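Local coordinates for divalent ion tolerance protein CutA1 (Ehrlichia chaffeensis, PDB 4IYQ) that forms a homotrimer and probably binds copper, possibly with a role in tolerance of divalent metal ions, at residues A[25-30]-A[77-82]. Residues are numbered along the deposited sequence; the frame is centred on the assembly and turned at random.
Sequences ISLLYT and AIILKT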
# COMPACT_ATOMS: atom_id res chain seq x y z
N ILE A 25 3.68 15.10 4.44
CA ILE A 25 3.90 14.27 3.26
C ILE A 25 2.64 13.61 2.70
O ILE A 25 1.65 13.43 3.39
CB ILE A 25 4.95 13.16 3.53
CG1 ILE A 25 4.39 12.06 4.43
CG2 ILE A 25 6.23 13.75 4.13
CD1 ILE A 25 5.42 11.06 4.84
N SER A 26 2.69 13.30 1.41
CA SER A 26 1.66 12.51 0.75
C SER A 26 2.25 11.32 -0.03
O SER A 26 3.41 11.36 -0.47
CB SER A 26 0.86 13.40 -0.20
OG SER A 26 0.28 14.52 0.47
N LEU A 27 1.48 10.27 -0.20
CA LEU A 27 1.92 9.15 -1.02
C LEU A 27 1.11 9.13 -2.33
O LEU A 27 -0.11 9.34 -2.33
CB LEU A 27 1.74 7.84 -0.28
CG LEU A 27 2.39 7.70 1.10
CD1 LEU A 27 2.05 6.33 1.66
CD2 LEU A 27 3.89 7.94 1.08
N LEU A 28 1.79 8.88 -3.44
CA LEU A 28 1.09 8.66 -4.69
C LEU A 28 1.31 7.23 -5.15
O LEU A 28 2.41 6.69 -5.09
CB LEU A 28 1.55 9.64 -5.77
CG LEU A 28 0.85 11.01 -5.76
CD1 LEU A 28 1.29 11.85 -4.58
CD2 LEU A 28 1.06 11.77 -7.05
N TYR A 29 0.23 6.63 -5.64
CA TYR A 29 0.26 5.26 -6.13
C TYR A 29 -0.17 5.22 -7.59
O TYR A 29 -1.18 5.82 -7.97
CB TYR A 29 -0.67 4.40 -5.26
CG TYR A 29 -0.82 2.96 -5.67
CD1 TYR A 29 -0.01 1.98 -5.11
CD2 TYR A 29 -1.80 2.56 -6.58
CE1 TYR A 29 -0.15 0.65 -5.45
CE2 TYR A 29 -1.96 1.23 -6.93
CZ TYR A 29 -1.12 0.27 -6.35
OH TYR A 29 -1.25 -1.07 -6.67
N THR A 30 0.59 4.50 -8.41
CA THR A 30 0.24 4.33 -9.82
C THR A 30 0.77 2.98 -10.31
O THR A 30 1.60 2.34 -9.65
CB THR A 30 0.81 5.49 -10.72
OG1 THR A 30 0.20 5.48 -12.01
CG2 THR A 30 2.32 5.38 -10.89
N ALA A 77 3.82 -1.67 -9.77
CA ALA A 77 3.16 -0.64 -8.98
C ALA A 77 4.22 0.29 -8.44
O ALA A 77 5.37 -0.12 -8.27
CB ALA A 77 2.33 -1.25 -7.86
N ILE A 78 3.87 1.55 -8.22
CA ILE A 78 4.80 2.48 -7.62
C ILE A 78 4.18 3.25 -6.48
O ILE A 78 3.05 3.71 -6.60
CB ILE A 78 5.34 3.53 -8.61
CG1 ILE A 78 5.46 2.98 -10.03
CG2 ILE A 78 6.66 4.08 -8.09
CD1 ILE A 78 5.79 4.06 -11.02
N ILE A 79 4.92 3.37 -5.39
CA ILE A 79 4.59 4.31 -4.35
C ILE A 79 5.58 5.47 -4.44
O ILE A 79 6.79 5.28 -4.38
CB ILE A 79 4.64 3.68 -2.95
CG1 ILE A 79 3.56 2.61 -2.82
CG2 ILE A 79 4.46 4.73 -1.88
CD1 ILE A 79 3.65 1.84 -1.51
N LEU A 80 5.04 6.67 -4.59
CA LEU A 80 5.84 7.87 -4.73
C LEU A 80 5.64 8.72 -3.48
O LEU A 80 4.53 8.81 -2.96
CB LEU A 80 5.42 8.62 -5.98
CG LEU A 80 5.41 7.72 -7.21
CD1 LEU A 80 4.45 8.23 -8.29
CD2 LEU A 80 6.81 7.59 -7.76
N LYS A 81 6.72 9.31 -2.98
CA LYS A 81 6.62 10.13 -1.77
C LYS A 81 6.96 11.59 -2.01
O LYS A 81 8.03 11.92 -2.55
CB LYS A 81 7.50 9.56 -0.67
CG LYS A 81 7.44 8.04 -0.59
CD LYS A 81 7.89 7.52 0.75
CE LYS A 81 8.32 6.06 0.64
NZ LYS A 81 9.70 5.95 0.09
N THR A 82 6.07 12.48 -1.58
CA THR A 82 6.30 13.91 -1.74
C THR A 82 5.61 14.72 -0.63
O THR A 82 5.09 14.16 0.32
CB THR A 82 5.82 14.39 -3.14
OG1 THR A 82 6.21 15.75 -3.32
CG2 THR A 82 4.31 14.26 -3.30
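Leu28 and Leu80 sit side by side on neighbouring strands of the four-stranded antiparallel sheet of the ferredoxin-like CutA1 fold. Residues 25-30 and 77-82 form its central pair, with strands 105-108 and 53-66 on their outer sides, and their directions meet at 157°. Six backbone bonds tie Ser26 to Thr82, Leu28 to Leu80 and Thr30 to Ile78, among them Leu80 N to Leu28 O at 2.7 Å. Between these rungs, CA-H...O contacts fill in, as from Tyr29 CA to Ile78 O at 3.2 Å.

The tighter packing lies on the face of Leu28 and Leu80, covered by helix 87-97, where both leucines reach Ile94. Their CB atoms stand 4.0 Å apart, and Leu28 CD1 crosses to Thr82 CG2 at 4.1 Å. Thr30 and Ile78 lie alongside one another, CG2 to CD1 at 3.7 Å. With OG1 of Thr30 anti to its N (chi1 -166°), the methyl is left for this apolar contact, while the hydroxyl bonds to Ala104 O; Thr82 OG1 similarly bonds to Leu50 O.

The other face is looser within the pair and is closed in part by the other subunits. The Leu27 and Lys81 side chains lie side by side, CD2 to CG 3.9 Å, before the lysine's end leads away; Ile79 CG2 is farther from Leu27 CD2, at 4.4 Å. Phe117 of helix 115-125 packs on Lys81, Ile106 of the second subunit on both Leu27 and Lys81, and Tyr29 of that subunit on Ile79, which remains partly exposed. Within the chain, the edge of the Tyr29 ring meets Ile79 CG1. The OH of this ring hydrogen-bonds to Asn55 OD1 of the third subunit and, within the pair, lies 3.8 Å from Ala77 CB.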